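Local structure of acyl-CoA dehydrogenase domain protein Tcur3483 (Thermomonospora curvata, 6WY9) at residues A34-Y39 with F97-R102; G270-L275 with E338-V343; L305-L310 with K333-E338. The protein probably acts as a flavin (FAD)-dependent oxidoreductase on CH-CH bonds of its donor, like other acyl-CoA dehydrogenases. All blocks are in the same frame, centred on the assembly; numbering follows the deposited sequence.

Contact 1: residues A34-Y39 with F97-R102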
loop_
_atom_site.group_PDB
_atom_site.type_symbol
_atom_site.label_atom_id
_atom_site.label_comp_id
_atom_site.label_asym_id
_atom_site.label_seq_id
_atom_site.Cartn_x
_atom_site.Cartn_y
_atom_site.Cartn_z
ATOM N N ALA A 34 31.772 20.837 -8.088
ATOM C CA ALA A 34 33.160 20.373 -7.995
ATOM C C ALA A 34 33.974 21.200 -6.998
ATOM O O ALA A 34 34.861 20.667 -6.306
ATOM C CB ALA A 34 33.822 20.407 -9.384
ATOM N N GLU A 35 33.710 22.514 -6.955
ATOM C CA GLU A 35 34.291 23.385 -5.951
ATOM C C GLU A 35 33.919 22.929 -4.539
ATOM O O GLU A 35 34.769 22.893 -3.644
ATOM C CB GLU A 35 33.819 24.827 -6.182
ATOM C CG GLU A 35 34.167 25.754 -5.038
ATOM C CD GLU A 35 33.694 27.196 -5.249
ATOM O OE1 GLU A 35 34.070 28.066 -4.448
ATOM O OE2 GLU A 35 32.956 27.466 -6.213
ATOM N N LEU A 36 32.642 22.632 -4.307
ATOM C CA LEU A 36 32.235 22.301 -2.940
ATOM C C LEU A 36 32.825 20.971 -2.477
ATOM O O LEU A 36 33.091 20.811 -1.280
ATOM C CB LEU A 36 30.703 22.298 -2.796
ATOM C CG LEU A 36 30.018 23.682 -2.795
ATOM C CD1 LEU A 36 28.522 23.565 -3.134
ATOM C CD2 LEU A 36 30.219 24.422 -1.456
ATOM N N ARG A 37 33.062 20.020 -3.390
ATOM C CA ARG A 37 33.734 18.779 -2.999
ATOM C C ARG A 37 35.161 19.054 -2.558
ATOM O O ARG A 37 35.583 18.612 -1.485
ATOM C CB ARG A 37 33.744 17.770 -4.149
ATOM C CG ARG A 37 32.389 17.474 -4.744
ATOM C CD ARG A 37 31.738 16.292 -4.112
ATOM N NE ARG A 37 31.737 15.206 -5.043
ATOM C CZ ARG A 37 30.700 14.783 -5.768
ATOM N NH1 ARG A 37 30.890 13.771 -6.582
ATOM N NH2 ARG A 37 29.502 15.331 -5.675
ATOM N N ALA A 38 35.943 19.742 -3.396
ATOM C CA ALA A 38 37.274 20.143 -2.961
ATOM C C ALA A 38 37.214 20.801 -1.576
ATOM O O ALA A 38 38.003 20.473 -0.675
ATOM C CB ALA A 38 37.898 21.078 -4.000
ATOM N N TYR A 39 36.251 21.700 -1.367
ATOM C CA TYR A 39 36.220 22.454 -0.119
ATOM C C TYR A 39 35.938 21.552 1.087
ATOM O O TYR A 39 36.675 21.582 2.089
ATOM C CB TYR A 39 35.167 23.554 -0.212
ATOM C CG TYR A 39 34.906 24.254 1.096
ATOM C CD1 TYR A 39 35.849 25.125 1.643
ATOM C CD2 TYR A 39 33.707 24.076 1.773
ATOM C CE1 TYR A 39 35.599 25.802 2.858
ATOM C CE2 TYR A 39 33.444 24.757 2.994
ATOM C CZ TYR A 39 34.399 25.605 3.526
ATOM O OH TYR A 39 34.161 26.276 4.719
ATOM N N PHE A 97 23.274 22.387 -0.415
ATOM C CA PHE A 97 22.724 21.438 0.567
ATOM C C PHE A 97 23.048 19.993 0.201
ATOM O O PHE A 97 23.335 19.165 1.081
ATOM C CB PHE A 97 21.211 21.620 0.696
ATOM C CG PHE A 97 20.806 22.998 1.138
ATOM C CD1 PHE A 97 21.664 23.777 1.903
ATOM C CD2 PHE A 97 19.566 23.530 0.788
ATOM C CE1 PHE A 97 21.290 25.072 2.317
ATOM C CE2 PHE A 97 19.201 24.819 1.192
ATOM C CZ PHE A 97 20.065 25.581 1.959
ATOM N N ASP A 98 22.996 19.655 -1.090
ATOM C CA ASP A 98 23.277 18.264 -1.445
ATOM C C ASP A 98 24.729 17.917 -1.149
ATOM O O ASP A 98 25.032 16.818 -0.657
ATOM C CB ASP A 98 22.931 17.995 -2.904
ATOM C CG ASP A 98 22.981 16.504 -3.237
ATOM O OD1 ASP A 98 23.890 16.108 -3.997
ATOM O OD2 ASP A 98 22.138 15.721 -2.712
ATOM N N GLU A 99 25.631 18.866 -1.368
ATOM C CA GLU A 99 27.043 18.555 -1.205
ATOM C C GLU A 99 27.448 18.504 0.264
ATOM O O GLU A 99 28.285 17.673 0.630
ATOM C CB GLU A 99 27.895 19.561 -1.996
ATOM C CG GLU A 99 27.831 19.314 -3.532
ATOM C CD GLU A 99 28.441 17.975 -3.946
ATOM O OE1 GLU A 99 29.497 17.603 -3.394
ATOM O OE2 GLU A 99 27.851 17.270 -4.799
ATOM N N VAL A 100 26.840 19.329 1.127
ATOM C CA VAL A 100 27.141 19.240 2.560
ATOM C C VAL A 100 26.713 17.880 3.111
ATOM O O VAL A 100 27.460 17.226 3.848
ATOM C CB VAL A 100 26.498 20.409 3.345
ATOM C CG1 VAL A 100 26.880 21.732 2.741
ATOM C CG2 VAL A 100 24.974 20.301 3.429
ATOM N N GLN A 101 25.516 17.425 2.742
ATOM C CA GLN A 101 25.076 16.098 3.164
ATOM C C GLN A 101 26.005 15.023 2.645
ATOM O O GLN A 101 26.380 14.096 3.375
ATOM C CB GLN A 101 23.661 15.836 2.677
ATOM C CG GLN A 101 22.698 16.662 3.442
ATOM C CD GLN A 101 21.317 16.574 2.906
ATOM O OE1 GLN A 101 20.988 17.213 1.908
ATOM N NE2 GLN A 101 20.476 15.794 3.575
ATOM N N ARG A 102 26.370 15.118 1.367
ATOM C CA ARG A 102 27.230 14.102 0.791
ATOM C C ARG A 102 28.533 13.997 1.572
ATOM O O ARG A 102 29.028 12.892 1.831
ATOM C CB ARG A 102 27.489 14.420 -0.690
ATOM C CG ARG A 102 28.240 13.318 -1.424
ATOM C CD ARG A 102 28.691 13.737 -2.828
ATOM N NE ARG A 102 29.849 12.945 -3.248
ATOM C CZ ARG A 102 31.067 13.090 -2.726
ATOM N NH1 ARG A 102 32.068 12.335 -3.158
ATOM N NH2 ARG A 102 31.280 13.997 -1.760
#
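Two bends in the Arg37 chain, at chi2 (-93°) and chi3, carry its guanidinium across to Glu99, whose own chain folds at chi2 to present its carboxylate to the arginine. The two flat groups lie nearly coplanar. Arg37 NH2 donates to the syn lone pair of Glu99 OE2 at 2.7 Å, in the plane of the guanidinium but over a bent N-H path; a second bond, from Arg37 NH2 to Glu99 OE1, is weak and doubtful, since the position of OE1 is uncertain. Arg102 arrives on an extended chain and lays its guanidinium flat over one face of Arg37, centres 3.5 Å apart and planes at 4°. Glu99 thus meets the edge of Arg37 while Arg102 takes a face. Both segments belong to the N-terminal all-helical domain of the acyl-CoA dehydrogenase fold, where helices 26-41 and 90-103 run roughly parallel, their local axes 9.8 Å apart and crossing at -31°. Next to the ion pair, Leu36 CB rests against Glu99 CB at 4.0 Å, and the leucine also packs on Trp74. The buried carboxylate of Glu99 probably balances the charge of the arginines around it; Arg33 also forms a salt bridge to OE2. Arg102, which is exposed, also touches Arg274 of helix 263-286.

Contact 2: residues G270-L275 with E338-V343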
loop_
_atom_site.group_PDB
_atom_site.type_symbol
_atom_site.label_atom_id
_atom_site.label_comp_id
_atom_site.label_asym_id
_atom_site.label_seq_id
_atom_site.Cartn_x
_atom_site.Cartn_y
_atom_site.Cartn_z
ATOM N N GLY A 270 17.087 14.801 -1.353
ATOM C CA GLY A 270 18.288 14.784 -2.168
ATOM C C GLY A 270 19.258 13.710 -1.713
ATOM O O GLY A 270 19.825 12.979 -2.527
ATOM N N ARG A 271 19.410 13.563 -0.397
ATOM C CA ARG A 271 20.313 12.555 0.143
ATOM C C ARG A 271 19.839 11.133 -0.176
ATOM O O ARG A 271 20.648 10.253 -0.497
ATOM C CB ARG A 271 20.448 12.754 1.653
ATOM C CG ARG A 271 21.407 11.763 2.242
ATOM C CD ARG A 271 21.945 12.159 3.592
ATOM N NE ARG A 271 22.890 11.134 4.004
ATOM C CZ ARG A 271 23.245 10.876 5.253
ATOM N NH1 ARG A 271 22.741 11.588 6.248
ATOM N NH2 ARG A 271 24.110 9.903 5.494
ATOM N N MET A 272 18.539 10.875 -0.079
ATOM C CA MET A 272 18.045 9.540 -0.426
ATOM C C MET A 272 18.203 9.228 -1.917
ATOM O O MET A 272 18.370 8.054 -2.307
ATOM C CB MET A 272 16.565 9.388 -0.030
ATOM C CG MET A 272 16.341 9.484 1.478
ATOM S SD MET A 272 17.373 8.341 2.403
ATOM C CE MET A 272 17.079 6.745 1.597
ATOM N N ILE A 273 18.118 10.240 -2.768
ATOM C CA ILE A 273 18.378 10.015 -4.192
ATOM C C ILE A 273 19.822 9.564 -4.398
ATOM O O ILE A 273 20.101 8.589 -5.121
ATOM C CB ILE A 273 18.057 11.290 -4.996
ATOM C CG1 ILE A 273 16.540 11.508 -5.047
ATOM C CG2 ILE A 273 18.622 11.197 -6.439
ATOM C CD1 ILE A 273 16.117 12.869 -5.651
ATOM N N ARG A 274 20.765 10.251 -3.744
ATOM C CA ARG A 274 22.175 9.852 -3.843
ATOM C C ARG A 274 22.405 8.416 -3.350
ATOM O O ARG A 274 23.183 7.653 -3.950
ATOM C CB ARG A 274 23.068 10.825 -3.056
ATOM C CG ARG A 274 23.081 12.253 -3.582
ATOM C CD ARG A 274 23.375 12.307 -5.076
ATOM N NE ARG A 274 23.903 13.595 -5.528
ATOM C CZ ARG A 274 25.196 13.925 -5.527
ATOM N NH1 ARG A 274 26.116 13.077 -5.083
ATOM N NH2 ARG A 274 25.572 15.114 -5.968
ATOM N N LEU A 275 21.805 8.064 -2.218
ATOM C CA LEU A 275 21.955 6.725 -1.685
ATOM C C LEU A 275 21.338 5.678 -2.621
ATOM O O LEU A 275 21.900 4.599 -2.789
ATOM C CB LEU A 275 21.326 6.656 -0.287
ATOM C CG LEU A 275 22.244 7.341 0.745
ATOM C CD1 LEU A 275 21.556 7.583 2.121
ATOM C CD2 LEU A 275 23.596 6.575 0.924
ATOM N N GLU A 338 7.018 10.216 3.728
ATOM C CA GLU A 338 6.675 8.799 3.617
ATOM C C GLU A 338 7.493 8.111 2.528
ATOM O O GLU A 338 7.849 6.924 2.659
ATOM C CB GLU A 338 5.151 8.629 3.392
ATOM C CG GLU A 338 4.413 9.118 4.701
ATOM C CD GLU A 338 2.927 9.280 4.530
ATOM O OE1 GLU A 338 2.404 9.012 3.421
ATOM O OE2 GLU A 338 2.295 9.756 5.485
ATOM N N THR A 339 7.811 8.838 1.456
ATOM C CA THR A 339 8.686 8.281 0.432
ATOM C C THR A 339 10.095 8.016 0.974
ATOM O O THR A 339 10.698 6.998 0.633
ATOM C CB THR A 339 8.722 9.212 -0.781
ATOM O OG1 THR A 339 7.410 9.272 -1.356
ATOM C CG2 THR A 339 9.704 8.704 -1.861
ATOM N N HIS A 340 10.641 8.894 1.832
ATOM C CA HIS A 340 11.960 8.578 2.402
ATOM C C HIS A 340 11.948 7.234 3.127
ATOM O O HIS A 340 12.902 6.446 3.006
ATOM C CB HIS A 340 12.445 9.654 3.376
ATOM C CG HIS A 340 12.487 11.026 2.785
ATOM N ND1 HIS A 340 12.659 12.159 3.549
ATOM C CD2 HIS A 340 12.360 11.450 1.503
ATOM C CE1 HIS A 340 12.626 13.228 2.766
ATOM N NE2 HIS A 340 12.433 12.824 1.519
ATOM N N ILE A 341 10.884 6.960 3.900
ATOM C CA ILE A 341 10.775 5.683 4.610
ATOM C C ILE A 341 10.613 4.515 3.628
ATOM O O ILE A 341 11.198 3.440 3.819
ATOM C CB ILE A 341 9.607 5.717 5.615
ATOM C CG1 ILE A 341 9.914 6.614 6.811
ATOM C CG2 ILE A 341 9.335 4.298 6.193
ATOM C CD1 ILE A 341 8.614 6.892 7.613
ATOM N N ASP A 342 9.745 4.666 2.626
ATOM C CA ASP A 342 9.600 3.615 1.605
ATOM C C ASP A 342 10.958 3.281 0.960
ATOM O O ASP A 342 11.348 2.113 0.843
ATOM C CB ASP A 342 8.588 4.113 0.560
ATOM C CG ASP A 342 8.268 3.087 -0.520
ATOM O OD1 ASP A 342 8.722 1.913 -0.483
ATOM O OD2 ASP A 342 7.550 3.509 -1.451
ATOM N N VAL A 343 11.711 4.309 0.573
ATOM C CA VAL A 343 13.015 4.074 -0.041
ATOM C C VAL A 343 13.995 3.423 0.959
ATOM O O VAL A 343 14.768 2.505 0.611
ATOM C CB VAL A 343 13.536 5.413 -0.600
ATOM C CG1 VAL A 343 14.991 5.270 -1.125
ATOM C CG2 VAL A 343 12.602 5.908 -1.725
#
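Met272 and Val343 make the tight part of this contact. The methionine chain bends at chi2 and chi3 (-53° and -51°), and its terminal methyl CE comes to 3.7 Å from Val343 CG1. The valine holds this branch anti to its backbone N, and the two side chains run alongside each other with opposite sense. One turn earlier on helix 326-350 the fit is looser: Met272 CG lies 4.3 Å from His340 CB and meets the imidazole obliquely, although the backbones approach most closely here, with Met272 CA and His340 CA 6.8 Å apart. All three side chains are buried, and they join helices 263-286 and 326-350 of the C-terminal domain, the helical bundle of acyl-CoA dehydrogenases. Neighbouring helices carry the packing further, since Met272 also touches Leu373 of helix 369-380 and His340 meets Met308 of helix 292-321. Outside this buried seam some positions are polar and partly exposed. Arg271 turns to Gln369 and to a bound glycerol, probably from the crystallisation liquor, while on the other helix Asp342 forms salt bridges with Lys304 and Arg300. Ile341, pointing away from helix 263-286, packs on a polar side chain of a neighbouring subunit.

Contact 3: residues L305-L310 with K333-E338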
loop_
_atom_site.group_PDB
_atom_site.type_symbol
_atom_site.label_atom_id
_atom_site.label_comp_id
_atom_site.label_asym_id
_atom_site.label_seq_id
_atom_site.Cartn_x
_atom_site.Cartn_y
_atom_site.Cartn_z
ATOM N N LEU A 305 10.774 8.621 -6.091
ATOM C CA LEU A 305 11.782 9.665 -5.925
ATOM C C LEU A 305 11.678 10.724 -6.995
ATOM O O LEU A 305 11.985 11.889 -6.717
ATOM C CB LEU A 305 13.218 9.094 -5.938
ATOM C CG LEU A 305 13.576 8.344 -4.628
ATOM C CD1 LEU A 305 14.876 7.500 -4.863
ATOM C CD2 LEU A 305 13.748 9.300 -3.407
ATOM N N GLU A 306 11.336 10.346 -8.238
ATOM C CA GLU A 306 11.161 11.371 -9.255
ATOM C C GLU A 306 10.012 12.311 -8.886
ATOM O O GLU A 306 10.166 13.529 -8.956
ATOM C CB GLU A 306 10.916 10.778 -10.639
ATOM C CG GLU A 306 10.624 11.896 -11.608
ATOM C CD GLU A 306 10.344 11.433 -13.026
ATOM O OE1 GLU A 306 11.084 10.558 -13.519
ATOM O OE2 GLU A 306 9.380 11.959 -13.638
ATOM N N ALA A 307 8.861 11.768 -8.491
ATOM C CA ALA A 307 7.746 12.635 -8.101
ATOM C C ALA A 307 8.139 13.530 -6.921
ATOM O O ALA A 307 7.867 14.735 -6.930
ATOM C CB ALA A 307 6.506 11.797 -7.740
ATOM N N MET A 308 8.813 12.948 -5.915
ATOM C CA MET A 308 9.238 13.717 -4.738
ATOM C C MET A 308 10.124 14.881 -5.112
ATOM O O MET A 308 9.922 16.014 -4.666
ATOM C CB MET A 308 9.988 12.795 -3.749
ATOM C CG MET A 308 10.623 13.593 -2.548
ATOM S SD MET A 308 11.967 12.627 -1.810
ATOM C CE MET A 308 13.294 12.921 -2.993
ATOM N N ARG A 309 11.127 14.632 -5.938
ATOM C CA ARG A 309 12.069 15.703 -6.187
ATOM C C ARG A 309 11.421 16.803 -7.007
ATOM O O ARG A 309 11.729 17.994 -6.825
ATOM C CB ARG A 309 13.305 15.137 -6.884
ATOM C CG ARG A 309 13.132 14.889 -8.375
ATOM C CD ARG A 309 14.346 14.144 -9.005
ATOM N NE ARG A 309 15.579 14.914 -8.893
ATOM C CZ ARG A 309 16.808 14.428 -9.094
ATOM N NH1 ARG A 309 17.864 15.218 -8.964
ATOM N NH2 ARG A 309 16.989 13.162 -9.426
ATOM N N LEU A 310 10.496 16.429 -7.902
ATOM C CA LEU A 310 9.813 17.441 -8.700
ATOM C C LEU A 310 8.822 18.233 -7.853
ATOM O O LEU A 310 8.732 19.465 -7.976
ATOM C CB LEU A 310 9.118 16.777 -9.886
ATOM C CG LEU A 310 10.039 16.270 -10.993
ATOM C CD1 LEU A 310 9.247 15.404 -11.958
ATOM C CD2 LEU A 310 10.662 17.405 -11.721
ATOM N N LYS A 333 5.031 17.668 1.890
ATOM C CA LYS A 333 5.772 17.161 3.048
ATOM C C LYS A 333 5.314 15.754 3.412
ATOM O O LYS A 333 6.137 14.874 3.718
ATOM C CB LYS A 333 5.614 18.149 4.214
ATOM C CG LYS A 333 6.435 17.881 5.482
ATOM C CD LYS A 333 5.805 16.774 6.325
ATOM C CE LYS A 333 6.429 16.724 7.736
ATOM N NZ LYS A 333 5.863 15.567 8.526
ATOM N N ALA A 334 4.007 15.492 3.415
ATOM C CA ALA A 334 3.622 14.138 3.811
ATOM C C ALA A 334 4.095 13.118 2.774
ATOM O O ALA A 334 4.610 12.041 3.127
ATOM C CB ALA A 334 2.103 14.044 4.027
ATOM N N TYR A 335 3.934 13.433 1.484
ATOM C CA TYR A 335 4.401 12.510 0.449
ATOM C C TYR A 335 5.917 12.288 0.555
ATOM O O TYR A 335 6.393 11.136 0.540
ATOM C CB TYR A 335 4.048 13.041 -0.958
ATOM C CG TYR A 335 4.668 12.136 -2.013
ATOM C CD1 TYR A 335 4.174 10.842 -2.198
ATOM C CD2 TYR A 335 5.797 12.543 -2.752
ATOM C CE1 TYR A 335 4.761 9.978 -3.136
ATOM C CE2 TYR A 335 6.387 11.690 -3.682
ATOM C CZ TYR A 335 5.881 10.405 -3.861
ATOM O OH TYR A 335 6.481 9.541 -4.779
ATOM N N GLY A 336 6.688 13.378 0.700
ATOM C CA GLY A 336 8.147 13.231 0.691
ATOM C C GLY A 336 8.664 12.424 1.871
ATOM O O GLY A 336 9.431 11.467 1.700
ATOM N N THR A 337 8.203 12.754 3.092
ATOM C CA THR A 337 8.666 12.003 4.271
ATOM C C THR A 337 8.216 10.525 4.243
ATOM O O THR A 337 8.978 9.629 4.660
ATOM C CB THR A 337 8.216 12.701 5.579
ATOM O OG1 THR A 337 6.780 12.792 5.627
ATOM C CG2 THR A 337 8.813 14.111 5.653
ATOM N N GLU A 338 7.018 10.216 3.728
ATOM C CA GLU A 338 6.675 8.799 3.617
ATOM C C GLU A 338 7.493 8.111 2.528
ATOM O O GLU A 338 7.849 6.924 2.659
ATOM C CB GLU A 338 5.151 8.629 3.392
ATOM C CG GLU A 338 4.413 9.118 4.701
ATOM C CD GLU A 338 2.927 9.280 4.530
ATOM O OE1 GLU A 338 2.404 9.012 3.421
ATOM O OE2 GLU A 338 2.295 9.756 5.485
#
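On the helix that brings Tyr335 against Met308, the carbonyl oxygen of Lys333 is gripped twice by one residue: Thr337 N at 3.0 Å and Thr337 OG1 at 2.9 Å reach Lys333 O from opposite faces of the carbonyl plane. This helix, 326-350, packs against helix 292-321 in the helical bundle of the C-terminal acyl-CoA dehydrogenase domain; the local axes run closer to antiparallel than to perpendicular, 139° apart. With CG anti to the backbone N (chi1 174°), Tyr335 extends its ring to the neighbouring helix, where the edge of the ring faces the backbone and Met308 N lies near its plane, 3.5 Å from Tyr335 CE2. Met308 CB touches the same carbon at 3.8 Å, and Ala307 CB lies 3.7 Å from Tyr335 OH. The phenol oxygen hydrogen-bonds Lys304 O, so this bond and the contact at CE2 both fix the outer end of the ring. Replacing Tyr335 by an alanine is likely to leave a gap beside Ala307 and Met308 and cost Lys304 O its phenol partner. The other side of the seam is a close backbone approach at a glycine, 5.6 Å between Met308 CA and Gly336 CA, with Met308 CG packing directly on Gly336 CA at 4.1 Å.

In the fold
Contacts 2 and 3 lie in the buried interior of the C-terminal helical bundle, both use helix 326-350, and their centres are 8 Å apart. Both are mainly van der Waals packing, without salt bridges or hydrogen bonds between their segments, and they meet where His340 NE2 lies 3.4 Å from Met308 SD and where Val343 packs on Leu305. Contact 1 differs in place and chemistry: it belongs to the N-terminal helices, is only partly buried, and is built on charge. Its link to the bundle is partly ionic, through the salt bridge of Asp98 with Arg274 on helix 263-286, although Arg274 is poorly ordered, and partly packing. Contact 3 does not touch contact 1; their nearest atoms stay about 8 Å apart.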